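Local coordinates for VP1 (Merkel cell polyomavirus, PDB 4FMH), which forms the pentameric building blocks of the viral capsid and binds sialylated glycans at the virus surface, a step required for infection, at residues P141-G146 with S205-S210; A185-D190 with E198-D203; D249-S254 with F278-R283; W92-V97 with T234-E239. All blocks are in the same frame, centred on the assembly; numbering follows the deposited sequence.

Interaction 1: residues P141-G146 with S205-S210; sequences PLDLQG and SKNENS
Asn207 lays its side-chain amide against the backbone of Asp143 and uses both ends of it. OD1 takes the N-H of Asp143 in a nearly straight bond (2.8 Å, 169°), and ND2 donates an N-H to the carbonyl O of the same Asp143 at 3.0 Å, with that oxygen close to the amide plane. Held at two points, the amide pairs with Asp143 much as a backbone peptide group of a neighbouring strand would. Asp143 answers with its own side chain: a chi1 of -64°, with CG beside the backbone N, carries OD2 to the backbone N of Asn207, which meets it on the anti side at 3.0 Å. The loop leads from strand 200-202 into strand 210-217, and Asn207 opens a type I turn that ends at Ser210; strand 142-146 is the middle strand of a small three-stranded antiparallel sheet beside the main jelly roll. Asn207 ND2 also bonds to the carbonyl O of Asp203, so the amide ties strand 142-146 to the residue that follows strand 200-202. Lys206 crosses the Asp143 carboxylate at about a right angle. Its chain bends at chi3 (72°), bringing NZ to OD1 of Asp143 in a long, weak salt bridge of 3.5 Å, which a water bonded to both atoms reinforces. Leu142 CD1 lies 3.2 Å from Asn207 OD1. A second water donates to Asn207 OD1 and Pro141 O while accepting from Ser210 OG. Asn230 of a neighbouring subunit packs on Asn207 and hydrogen-bonds through ND2 to Ser210 O.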
loop_
_atom_site.group_PDB
_atom_site.type_symbol
_atom_site.label_atom_id
_atom_site.label_comp_id
_atom_site.label_asym_id
_atom_site.label_seq_id
_atom_site.Cartn_x
_atom_site.Cartn_y
_atom_site.Cartn_z
ATOM N N PRO B 141 9.037 7.778 -32.166
ATOM C CA PRO B 141 9.191 6.487 -31.490
ATOM C C PRO B 141 9.822 6.627 -30.106
ATOM O O PRO B 141 10.668 7.507 -29.891
ATOM C CB PRO B 141 10.143 5.711 -32.408
ATOM C CG PRO B 141 10.017 6.357 -33.751
ATOM C CD PRO B 141 9.688 7.795 -33.494
ATOM N N LEU B 142 9.403 5.766 -29.180
ATOM C CA LEU B 142 9.989 5.726 -27.841
ATOM C C LEU B 142 11.443 5.249 -27.927
ATOM O O LEU B 142 11.743 4.260 -28.608
ATOM C CB LEU B 142 9.178 4.797 -26.938
ATOM C CG LEU B 142 9.525 4.755 -25.451
ATOM C CD1 LEU B 142 9.102 6.054 -24.777
ATOM C CD2 LEU B 142 8.859 3.550 -24.786
ATOM N N ASP B 143 12.338 5.967 -27.258
ATOM C CA ASP B 143 13.745 5.582 -27.217
ATOM C C ASP B 143 13.931 4.469 -26.199
ATOM O O ASP B 143 13.413 4.552 -25.087
ATOM C CB ASP B 143 14.633 6.780 -26.864
ATOM C CG ASP B 143 14.588 7.874 -27.932
ATOM O OD1 ASP B 143 14.987 7.592 -29.078
ATOM O OD2 ASP B 143 14.152 9.007 -27.622
ATOM N N LEU B 144 14.680 3.439 -26.584
ATOM C CA LEU B 144 14.895 2.275 -25.719
ATOM C C LEU B 144 16.347 2.111 -25.303
ATOM O O LEU B 144 17.260 2.429 -26.060
ATOM C CB LEU B 144 14.430 0.994 -26.422
ATOM C CG LEU B 144 12.974 0.923 -26.892
ATOM C CD1 LEU B 144 12.735 -0.313 -27.764
ATOM C CD2 LEU B 144 12.007 0.951 -25.712
ATOM N N GLN B 145 16.541 1.595 -24.093
ATOM C CA GLN B 145 17.852 1.230 -23.584
ATOM C C GLN B 145 17.842 -0.284 -23.382
ATOM O O GLN B 145 16.893 -0.830 -22.815
ATOM C CB GLN B 145 18.130 1.945 -22.251
ATOM C CG GLN B 145 19.372 1.441 -21.493
ATOM C CD GLN B 145 20.687 1.755 -22.198
ATOM O OE1 GLN B 145 21.014 2.920 -22.438
ATOM N NE2 GLN B 145 21.465 0.713 -22.506
ATOM N N GLY B 146 18.892 -0.954 -23.852
ATOM C CA GLY B 146 19.007 -2.402 -23.662
ATOM C C GLY B 146 19.724 -2.770 -22.371
ATOM O O GLY B 146 20.752 -2.170 -22.019
ATOM N N SER B 205 17.637 8.889 -20.775
ATOM C CA SER B 205 18.571 9.902 -21.259
ATOM C C SER B 205 18.064 10.572 -22.536
ATOM O O SER B 205 18.626 11.566 -22.994
ATOM C CB SER B 205 19.971 9.308 -21.482
ATOM O OG SER B 205 20.016 8.489 -22.634
ATOM N N LYS B 206 17.012 10.008 -23.118
ATOM C CA LYS B 206 16.421 10.580 -24.317
ATOM C C LYS B 206 14.945 10.837 -24.037
ATOM O O LYS B 206 14.613 11.333 -22.954
ATOM C CB LYS B 206 16.671 9.675 -25.527
ATOM C CG LYS B 206 18.162 9.541 -25.861
ATOM C CD LYS B 206 18.433 8.685 -27.088
ATOM C CE LYS B 206 18.037 9.407 -28.365
ATOM N NZ LYS B 206 18.286 8.566 -29.572
ATOM N N ASN B 207 14.071 10.510 -24.989
ATOM C CA ASN B 207 12.614 10.652 -24.810
ATOM C C ASN B 207 12.133 12.042 -24.377
ATOM O O ASN B 207 11.168 12.168 -23.623
ATOM C CB ASN B 207 12.080 9.565 -23.864
ATOM C CG ASN B 207 12.038 8.210 -24.520
ATOM O OD1 ASN B 207 11.488 8.062 -25.610
ATOM N ND2 ASN B 207 12.629 7.205 -23.866
ATOM N N GLU B 208 12.802 13.076 -24.878
ATOM C CA GLU B 208 12.416 14.462 -24.606
ATOM C C GLU B 208 10.999 14.734 -25.117
ATOM O O GLU B 208 10.256 15.513 -24.523
ATOM C CB GLU B 208 13.414 15.440 -25.248
ATOM C CG GLU B 208 14.818 15.454 -24.604
ATOM C CD GLU B 208 15.825 14.467 -25.238
ATOM O OE1 GLU B 208 17.022 14.548 -24.865
ATOM O OE2 GLU B 208 15.447 13.625 -26.097
ATOM N N ASN B 209 10.631 14.058 -26.203
ATOM C CA ASN B 209 9.369 14.286 -26.898
ATOM C C ASN B 209 8.355 13.137 -26.708
ATOM O O ASN B 209 7.453 12.937 -27.529
ATOM C CB ASN B 209 9.659 14.556 -28.381
ATOM C CG ASN B 209 8.484 15.190 -29.110
ATOM O OD1 ASN B 209 7.773 16.035 -28.563
ATOM N ND2 ASN B 209 8.281 14.784 -30.357
ATOM N N SER B 210 8.531 12.387 -25.617
ATOM C CA SER B 210 7.589 11.352 -25.178
ATOM C C SER B 210 7.335 11.479 -23.676
ATOM O O SER B 210 8.143 12.057 -22.954
ATOM C CB SER B 210 8.138 9.954 -25.470
ATOM O OG SER B 210 8.234 9.701 -26.863
HETATM O O HOH W 1 10.567 9.336 -27.809
HETATM O O HOH W 2 17.333 5.985 -29.305
#

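Interaction 2: residues A185-D190 with E198-D203; sequences AKAKLD and EVWCPD
With chi1 at -60°, Trp200 sets its indole beside its own backbone N, and the benzene half of the ring system reaches Ala187. Lys186 starts with a similar first torsion, runs out extended, and then bends at its last one (chi4 -68°), which brings NZ onto Asp203. Ala187 CB sits over one face of the indole, 3.9 Å from the centroid of the six-membered ring and 23° off its normal, a CH-pi contact displaced toward the rim; its closest ring atom is CH2 at 3.6 Å. Val199 CG1 lies over the opposite face, so the ring is held between two aliphatic groups. The carbonyl O of Ala185 approaches the edge of the ring, 3.8 Å from CZ3. Trp200 NE1 bonds to the carbonyl O of Ile164, which fixes the far end of the indole. Strands 186-189 and 200-202 are the outer strands of a three-stranded antiparallel sheet and flank strand 142-146, so these side chains meet across the middle strand. On the other face of the sheet, Lys186 crosses Asp203 at about a right angle, and NZ reaches OD2 at 2.7 Å from above the carboxylate plane. Gln145 OE1 from the middle strand also accepts from this NZ, while Asp203 OD1 is bonded to Ser205 OG. The short salt bridge, with each charged group given a further polar partner, probably favours the ionised forms of both residues.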
loop_
_atom_site.group_PDB
_atom_site.type_symbol
_atom_site.label_atom_id
_atom_site.label_comp_id
_atom_site.label_asym_id
_atom_site.label_seq_id
_atom_site.Cartn_x
_atom_site.Cartn_y
_atom_site.Cartn_z
ATOM N N ALA B 185 23.924 0.183 -26.433
ATOM C CA ALA B 185 22.746 -0.688 -26.533
ATOM C C ALA B 185 21.460 0.130 -26.554
ATOM O O ALA B 185 20.716 0.169 -25.571
ATOM C CB ALA B 185 22.725 -1.712 -25.384
ATOM N N LYS B 186 21.212 0.803 -27.676
ATOM C CA LYS B 186 20.039 1.664 -27.814
ATOM C C LYS B 186 19.236 1.317 -29.066
ATOM O O LYS B 186 19.778 0.783 -30.038
ATOM C CB LYS B 186 20.447 3.140 -27.814
ATOM C CG LYS B 186 20.985 3.622 -26.463
ATOM C CD LYS B 186 21.145 5.135 -26.418
ATOM C CE LYS B 186 21.915 5.576 -25.183
ATOM N NZ LYS B 186 21.148 5.355 -23.946
ATOM N N ALA B 187 17.939 1.596 -29.022
ATOM C CA ALA B 187 17.048 1.327 -30.150
ATOM C C ALA B 187 15.835 2.237 -30.075
ATOM O O ALA B 187 15.625 2.926 -29.074
ATOM C CB ALA B 187 16.606 -0.137 -30.151
ATOM N N LYS B 188 15.043 2.242 -31.142
ATOM C CA LYS B 188 13.779 2.965 -31.151
ATOM C C LYS B 188 12.631 1.975 -31.251
ATOM O O LYS B 188 12.696 1.028 -32.034
ATOM C CB LYS B 188 13.754 3.981 -32.296
ATOM C CG LYS B 188 14.922 4.943 -32.218
ATOM C CD LYS B 188 14.692 6.229 -32.962
ATOM C CE LYS B 188 15.828 7.193 -32.665
ATOM N NZ LYS B 188 15.917 8.289 -33.670
ATOM N N LEU B 189 11.595 2.176 -30.438
ATOM C CA LEU B 189 10.423 1.301 -30.473
ATOM C C LEU B 189 9.558 1.631 -31.690
ATOM O O LEU B 189 8.647 2.468 -31.635
ATOM C CB LEU B 189 9.628 1.390 -29.159
ATOM C CG LEU B 189 8.386 0.506 -28.978
ATOM C CD1 LEU B 189 8.663 -0.977 -29.273
ATOM C CD2 LEU B 189 7.835 0.679 -27.583
ATOM N N ASP B 190 9.865 0.971 -32.800
ATOM C CA ASP B 190 9.251 1.312 -34.081
ATOM C C ASP B 190 8.538 0.132 -34.747
ATOM O O ASP B 190 8.093 0.235 -35.893
ATOM C CB ASP B 190 10.299 1.927 -35.022
ATOM C CG ASP B 190 11.494 1.009 -35.265
ATOM O OD1 ASP B 190 11.410 -0.205 -34.973
ATOM O OD2 ASP B 190 12.530 1.510 -35.758
ATOM N N GLU B 198 12.005 -8.046 -21.757
ATOM C CA GLU B 198 13.126 -8.463 -20.903
ATOM C C GLU B 198 14.484 -7.962 -21.414
ATOM O O GLU B 198 15.509 -8.117 -20.744
ATOM C CB GLU B 198 13.144 -9.988 -20.707
ATOM C CG GLU B 198 13.742 -10.784 -21.886
ATOM C CD GLU B 198 13.935 -12.260 -21.542
ATOM O OE1 GLU B 198 12.991 -12.869 -20.998
ATOM O OE2 GLU B 198 15.025 -12.811 -21.816
ATOM N N VAL B 199 14.488 -7.357 -22.598
ATOM C CA VAL B 199 15.717 -6.823 -23.170
ATOM C C VAL B 199 15.752 -5.291 -23.136
ATOM O O VAL B 199 16.815 -4.700 -22.945
ATOM C CB VAL B 199 15.919 -7.297 -24.630
ATOM C CG1 VAL B 199 17.156 -6.643 -25.238
ATOM C CG2 VAL B 199 16.024 -8.815 -24.697
ATOM N N TRP B 200 14.590 -4.666 -23.333
ATOM C CA TRP B 200 14.502 -3.221 -23.595
ATOM C C TRP B 200 13.639 -2.491 -22.577
ATOM O O TRP B 200 12.541 -2.947 -22.231
ATOM C CB TRP B 200 13.905 -2.968 -24.981
ATOM C CG TRP B 200 14.672 -3.559 -26.122
ATOM C CD1 TRP B 200 14.329 -4.654 -26.858
ATOM C CD2 TRP B 200 15.910 -3.082 -26.665
ATOM N NE1 TRP B 200 15.280 -4.898 -27.819
ATOM C CE2 TRP B 200 16.257 -3.943 -27.730
ATOM C CE3 TRP B 200 16.756 -2.006 -26.358
ATOM C CZ2 TRP B 200 17.419 -3.763 -28.497
ATOM C CZ3 TRP B 200 17.916 -1.834 -27.112
ATOM C CH2 TRP B 200 18.235 -2.714 -28.167
ATOM N N CYS B 201 14.134 -1.346 -22.117
ATOM C CA CYS B 201 13.378 -0.477 -21.230
ATOM C C CYS B 201 13.407 0.940 -21.805
ATOM O O CYS B 201 14.262 1.235 -22.645
ATOM C CB CYS B 201 13.975 -0.513 -19.821
ATOM S SG CYS B 201 15.655 0.157 -19.687
ATOM N N PRO B 202 12.479 1.818 -21.373
ATOM C CA PRO B 202 12.529 3.199 -21.865
ATOM C C PRO B 202 13.844 3.870 -21.465
ATOM O O PRO B 202 14.300 3.686 -20.338
ATOM C CB PRO B 202 11.350 3.875 -21.147
ATOM C CG PRO B 202 10.451 2.756 -20.734
ATOM C CD PRO B 202 11.369 1.617 -20.423
ATOM N N ASP B 203 14.448 4.611 -22.396
ATOM C CA ASP B 203 15.745 5.252 -22.182
ATOM C C ASP B 203 15.542 6.641 -21.558
ATOM O O ASP B 203 15.052 7.557 -22.228
ATOM C CB ASP B 203 16.502 5.353 -23.517
ATOM C CG ASP B 203 17.889 5.991 -23.382
ATOM O OD1 ASP B 203 18.287 6.428 -22.280
ATOM O OD2 ASP B 203 18.584 6.065 -24.410
#

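Interaction 3: residues D249-S254 with F278-R283; sequences DGLFIS and FNVTLR
Leu251 is the first residue of 249-254 to meet segment 278-283, and it does so with both methyls. CD2 reaches Val280 CG1 and CD1 reaches Leu282 CD2, each at 4.1 Å and each tip to tip. A chi1 of 177° puts CG anti to the backbone N, and the forked end then spans two residues of the opposing strand that share a face. Two residues on, Ile253 divides its branches between neighbouring partners. Its CG2 stands almost exactly over the centre of the Phe278 ring, 3.3 Å from the centroid and 6° off the normal: a close CH-pi contact, with the two side chains sliding past each other in opposite directions. Its CD1 goes to Val280 CG2 at 3.7 Å. Ser254 adds its carbonyl O, 4.2 Å from Phe278 CZ. The axes of the two segments approach to 10.2 Å, with their N-to-C directions 147° apart, a spacing for face-to-face packing of side chains, with no hydrogen bond across the two segments. The two strands belong to one hairpin further along, but at this point they lie on opposite walls of the jelly-roll sandwich, and their inward residues fill the space between. Ile137 and Phe135 of strand 131-138 pack on Phe278, and Cys246 touches both Leu251 and Leu282. Everything that meets across the two segments is apolar apart from one backbone oxygen, so cohesion here rests on dispersion and on exclusion of water.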
loop_
_atom_site.group_PDB
_atom_site.type_symbol
_atom_site.label_atom_id
_atom_site.label_comp_id
_atom_site.label_asym_id
_atom_site.label_seq_id
_atom_site.Cartn_x
_atom_site.Cartn_y
_atom_site.Cartn_z
ATOM N N ASP B 249 3.310 14.538 -38.469
ATOM C CA ASP B 249 1.889 14.301 -38.182
ATOM C C ASP B 249 1.605 12.869 -37.712
ATOM O O ASP B 249 0.589 12.273 -38.075
ATOM C CB ASP B 249 1.015 14.668 -39.392
ATOM C CG ASP B 249 1.038 16.157 -39.702
ATOM O OD1 ASP B 249 1.040 16.971 -38.752
ATOM O OD2 ASP B 249 1.038 16.513 -40.899
ATOM N N GLY B 250 2.520 12.337 -36.903
ATOM C CA GLY B 250 2.410 10.990 -36.360
ATOM C C GLY B 250 2.434 10.999 -34.846
ATOM O O GLY B 250 3.282 11.657 -34.232
ATOM N N LEU B 251 1.484 10.280 -34.257
ATOM C CA LEU B 251 1.412 10.085 -32.819
ATOM C C LEU B 251 1.792 8.645 -32.500
ATOM O O LEU B 251 1.210 7.704 -33.045
ATOM C CB LEU B 251 -0.005 10.387 -32.314
ATOM C CG LEU B 251 -0.314 10.170 -30.825
ATOM C CD1 LEU B 251 0.358 11.213 -29.963
ATOM C CD2 LEU B 251 -1.817 10.207 -30.609
ATOM N N PHE B 252 2.775 8.483 -31.623
ATOM C CA PHE B 252 3.257 7.160 -31.258
ATOM C C PHE B 252 2.711 6.731 -29.909
ATOM O O PHE B 252 2.836 7.451 -28.921
ATOM C CB PHE B 252 4.783 7.123 -31.261
ATOM C CG PHE B 252 5.377 6.985 -32.639
ATOM C CD1 PHE B 252 5.506 8.095 -33.468
ATOM C CD2 PHE B 252 5.789 5.739 -33.113
ATOM C CE1 PHE B 252 6.055 7.976 -34.758
ATOM C CE2 PHE B 252 6.341 5.609 -34.400
ATOM C CZ PHE B 252 6.472 6.731 -35.218
ATOM N N ILE B 253 2.088 5.556 -29.897
ATOM C CA ILE B 253 1.474 4.992 -28.699
ATOM C C ILE B 253 2.091 3.626 -28.438
ATOM O O ILE B 253 2.066 2.753 -29.312
ATOM C CB ILE B 253 -0.057 4.873 -28.874
ATOM C CG1 ILE B 253 -0.624 6.222 -29.364
ATOM C CG2 ILE B 253 -0.710 4.314 -27.600
ATOM C CD1 ILE B 253 -1.820 6.746 -28.623
ATOM N N SER B 254 2.647 3.453 -27.236
ATOM C CA SER B 254 3.369 2.238 -26.872
ATOM C C SER B 254 2.875 1.726 -25.538
ATOM O O SER B 254 2.477 2.521 -24.684
ATOM C CB SER B 254 4.867 2.526 -26.748
ATOM O OG SER B 254 5.348 3.243 -27.870
ATOM N N PHE B 278 -6.684 3.617 -25.418
ATOM C CA PHE B 278 -6.206 4.994 -25.312
ATOM C C PHE B 278 -7.182 5.961 -25.971
ATOM O O PHE B 278 -7.667 5.711 -27.085
ATOM C CB PHE B 278 -4.874 5.186 -26.037
ATOM C CG PHE B 278 -3.786 4.265 -25.593
ATOM C CD1 PHE B 278 -3.673 2.991 -26.136
ATOM C CD2 PHE B 278 -2.834 4.696 -24.674
ATOM C CE1 PHE B 278 -2.652 2.140 -25.741
ATOM C CE2 PHE B 278 -1.800 3.851 -24.271
ATOM C CZ PHE B 278 -1.706 2.577 -24.814
ATOM N N ASN B 279 -7.445 7.067 -25.280
ATOM C CA ASN B 279 -8.099 8.240 -25.870
ATOM C C ASN B 279 -7.214 9.469 -25.615
ATOM O O ASN B 279 -7.153 9.973 -24.494
ATOM C CB ASN B 279 -9.506 8.441 -25.286
ATOM C CG ASN B 279 -10.327 9.486 -26.047
ATOM O OD1 ASN B 279 -9.823 10.538 -26.430
ATOM N ND2 ASN B 279 -11.600 9.192 -26.258
ATOM N N VAL B 280 -6.530 9.938 -26.660
ATOM C CA VAL B 280 -5.569 11.032 -26.547
ATOM C C VAL B 280 -6.166 12.331 -27.072
ATOM O O VAL B 280 -6.693 12.366 -28.175
ATOM C CB VAL B 280 -4.265 10.721 -27.329
ATOM C CG1 VAL B 280 -3.272 11.868 -27.209
ATOM C CG2 VAL B 280 -3.642 9.420 -26.835
ATOM N N THR B 281 -6.085 13.391 -26.272
ATOM C CA THR B 281 -6.534 14.717 -26.686
ATOM C C THR B 281 -5.339 15.502 -27.195
ATOM O O THR B 281 -4.310 15.583 -26.522
ATOM C CB THR B 281 -7.203 15.487 -25.519
ATOM O OG1 THR B 281 -8.343 14.756 -25.062
ATOM C CG2 THR B 281 -7.653 16.883 -25.950
ATOM N N LEU B 282 -5.480 16.077 -28.388
ATOM C CA LEU B 282 -4.413 16.876 -28.976
ATOM C C LEU B 282 -4.909 18.261 -29.380
ATOM O O LEU B 282 -6.080 18.443 -29.713
ATOM C CB LEU B 282 -3.776 16.162 -30.175
ATOM C CG LEU B 282 -3.307 14.713 -29.981
ATOM C CD1 LEU B 282 -4.386 13.753 -30.446
ATOM C CD2 LEU B 282 -2.016 14.457 -30.748
ATOM N N ARG B 283 -4.009 19.236 -29.330
ATOM C CA ARG B 283 -4.322 20.587 -29.782
ATOM C C ARG B 283 -3.273 21.052 -30.788
ATOM O O ARG B 283 -2.161 20.522 -30.823
ATOM C CB ARG B 283 -4.392 21.558 -28.598
ATOM C CG ARG B 283 -3.056 21.784 -27.907
ATOM C CD ARG B 283 -3.155 22.775 -26.776
ATOM N NE ARG B 283 -1.906 22.808 -26.024
ATOM C CZ ARG B 283 -1.787 23.248 -24.777
ATOM N NH1 ARG B 283 -2.844 23.709 -24.127
ATOM N NH2 ARG B 283 -0.605 23.226 -24.183
#

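Interaction 4: residues W92-V97 with T234-E239; sequences WEAISV and TVLLDE
Three backbone hydrogen bonds join Ile95-Val97 to Thr234-Leu236. Val97 and Thr234 form an antiparallel hydrogen-bonded pair, N to O in both directions at 2.9 Å; Leu236 N then binds the O of Ile95 at 2.8 Å. Between these bonds Ser96 and Val235 make a non-hydrogen-bonded pair, and Ser96 CA comes 3.1 Å from the O of Thr234 in a CA-H...O contact. The short strand 234-235 thus extends the sheet along one edge of strand 89-101. On that strand's other edge, Ile95 and Ser96 both face Thr281 of strand 269-287, a classic beta bulge in the jelly-roll wall. Among the apolar contacts, Leu236 has CG anti to the carbonyl carbon (chi1 -61°), which lays its fork alongside 94-97: CD1 meets Ala94 CB and CD2 meets Val97 CG1, both at 3.9 Å. Its CB lies 3.7 Å from the O of Ala94, a buried oxygen with no hydrogen-bond partner in the model. Leu237, side by side with Ile95, brings CD2 within 3.8 Å of its CG2. The same methyl lies 3.9 Å from Glu93 OE2, which accepts from Gly243 N, while Glu93 OE1 forms salt bridges with Arg283 and Arg285.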
loop_
_atom_site.group_PDB
_atom_site.type_symbol
_atom_site.label_atom_id
_atom_site.label_comp_id
_atom_site.label_asym_id
_atom_site.label_seq_id
_atom_site.Cartn_x
_atom_site.Cartn_y
_atom_site.Cartn_z
ATOM N N TRP B 92 0.555 18.991 -34.188
ATOM C CA TRP B 92 -0.320 18.432 -33.166
ATOM C C TRP B 92 0.460 18.215 -31.873
ATOM O O TRP B 92 1.557 17.648 -31.879
ATOM C CB TRP B 92 -0.954 17.129 -33.641
ATOM C CG TRP B 92 -2.016 17.324 -34.685
ATOM C CD1 TRP B 92 -1.939 16.989 -36.007
ATOM C CD2 TRP B 92 -3.314 17.899 -34.491
ATOM N NE1 TRP B 92 -3.110 17.315 -36.648
ATOM C CE2 TRP B 92 -3.970 17.877 -35.744
ATOM C CE3 TRP B 92 -3.987 18.433 -33.382
ATOM C CZ2 TRP B 92 -5.268 18.368 -35.919
ATOM C CZ3 TRP B 92 -5.275 18.929 -33.558
ATOM C CH2 TRP B 92 -5.903 18.889 -34.818
ATOM N N GLU B 93 -0.111 18.696 -30.775
ATOM C CA GLU B 93 0.494 18.587 -29.450
ATOM C C GLU B 93 -0.418 17.746 -28.564
ATOM O O GLU B 93 -1.565 18.121 -28.327
ATOM C CB GLU B 93 0.680 19.985 -28.855
ATOM C CG GLU B 93 1.223 20.030 -27.429
ATOM C CD GLU B 93 1.093 21.407 -26.790
ATOM O OE1 GLU B 93 0.496 22.323 -27.410
ATOM O OE2 GLU B 93 1.587 21.569 -25.658
ATOM N N ALA B 94 0.088 16.611 -28.083
ATOM C CA ALA B 94 -0.685 15.735 -27.193
ATOM C C ALA B 94 -0.722 16.322 -25.789
ATOM O O ALA B 94 0.327 16.546 -25.184
ATOM C CB ALA B 94 -0.086 14.331 -27.163
ATOM N N ILE B 95 -1.920 16.574 -25.269
ATOM C CA ILE B 95 -2.037 17.275 -23.982
ATOM C C ILE B 95 -2.546 16.412 -22.823
ATOM O O ILE B 95 -2.222 16.674 -21.661
ATOM C CB ILE B 95 -2.826 18.608 -24.096
ATOM C CG1 ILE B 95 -4.316 18.362 -24.387
ATOM C CG2 ILE B 95 -2.168 19.522 -25.150
ATOM C CD1 ILE B 95 -5.157 19.644 -24.417
ATOM N N SER B 96 -3.327 15.385 -23.139
ATOM C CA SER B 96 -3.817 14.459 -22.119
ATOM C C SER B 96 -4.222 13.142 -22.745
ATOM O O SER B 96 -4.441 13.059 -23.956
ATOM C CB SER B 96 -5.003 15.055 -21.347
ATOM O OG SER B 96 -6.073 15.384 -22.218
ATOM N N VAL B 97 -4.312 12.112 -21.906
ATOM C CA VAL B 97 -4.723 10.792 -22.344
ATOM C C VAL B 97 -5.560 10.118 -21.264
ATOM O O VAL B 97 -5.264 10.235 -20.069
ATOM C CB VAL B 97 -3.499 9.899 -22.739
ATOM C CG1 VAL B 97 -2.500 9.771 -21.585
ATOM C CG2 VAL B 97 -3.950 8.518 -23.227
ATOM N N THR B 234 -4.482 11.350 -17.537
ATOM C CA THR B 234 -3.078 11.727 -17.392
ATOM C C THR B 234 -2.789 12.967 -18.240
ATOM O O THR B 234 -3.065 12.986 -19.440
ATOM C CB THR B 234 -2.134 10.581 -17.819
ATOM O OG1 THR B 234 -2.400 9.416 -17.027
ATOM C CG2 THR B 234 -0.681 10.981 -17.646
ATOM N N VAL B 235 -2.239 13.996 -17.606
ATOM C CA VAL B 235 -1.856 15.223 -18.293
ATOM C C VAL B 235 -0.438 15.034 -18.831
ATOM O O VAL B 235 0.444 14.557 -18.109
ATOM C CB VAL B 235 -1.947 16.448 -17.344
ATOM C CG1 VAL B 235 -1.393 17.704 -18.005
ATOM C CG2 VAL B 235 -3.400 16.680 -16.910
ATOM N N LEU B 236 -0.232 15.391 -20.103
ATOM C CA LEU B 236 1.025 15.084 -20.806
ATOM C C LEU B 236 1.957 16.292 -20.937
ATOM O O LEU B 236 3.051 16.184 -21.489
ATOM C CB LEU B 236 0.733 14.480 -22.190
ATOM C CG LEU B 236 -0.059 13.162 -22.219
ATOM C CD1 LEU B 236 -0.528 12.841 -23.629
ATOM C CD2 LEU B 236 0.763 11.988 -21.644
ATOM N N LEU B 237 1.514 17.437 -20.426
ATOM C CA LEU B 237 2.306 18.659 -20.458
ATOM C C LEU B 237 3.524 18.534 -19.559
ATOM O O LEU B 237 3.441 17.964 -18.466
ATOM C CB LEU B 237 1.466 19.870 -20.027
ATOM C CG LEU B 237 0.153 20.153 -20.764
ATOM C CD1 LEU B 237 -0.425 21.500 -20.304
ATOM C CD2 LEU B 237 0.331 20.129 -22.286
ATOM N N ASP B 238 4.654 19.057 -20.029
ATOM C CA ASP B 238 5.863 19.093 -19.218
ATOM C C ASP B 238 5.804 20.302 -18.276
ATOM O O ASP B 238 4.771 20.974 -18.188
ATOM C CB ASP B 238 7.130 19.091 -20.096
ATOM C CG ASP B 238 7.256 20.337 -20.983
ATOM O OD1 ASP B 238 6.565 21.352 -20.746
ATOM O OD2 ASP B 238 8.075 20.301 -21.927
ATOM N N GLU B 239 6.903 20.573 -17.575
ATOM C CA GLU B 239 6.961 21.694 -16.625
ATOM C C GLU B 239 6.734 23.057 -17.296
ATOM O O GLU B 239 6.310 24.012 -16.642
ATOM C CB GLU B 239 8.280 21.683 -15.834
ATOM C CG GLU B 239 9.546 21.869 -16.677
ATOM C CD GLU B 239 10.162 20.558 -17.171
ATOM O OE1 GLU B 239 9.426 19.573 -17.430
ATOM O OE2 GLU B 239 11.404 20.524 -17.315
#

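Interactions 3 and 4, with centres about 9 Å apart, meet through strand 269-287, which pairs with strand 89-101 and brings Thr281 N to Ser96 O, while strand 250-263 of interaction 3 lies in the facing wall. Interactions 1 and 2, centres about 8 Å apart, share the separate three-stranded sheet. Along the chain, interaction 2 is nested within the loop closed by interaction 1, and interaction 1 within that closed by interaction 4; interaction 3 follows. Pro141 and Leu142 pack on Phe252 and Ser254, linking the small sheet to the sandwich. Interactions 1 and 2 also touch a neighbouring subunit, placing the small sheet at the pentamer interface.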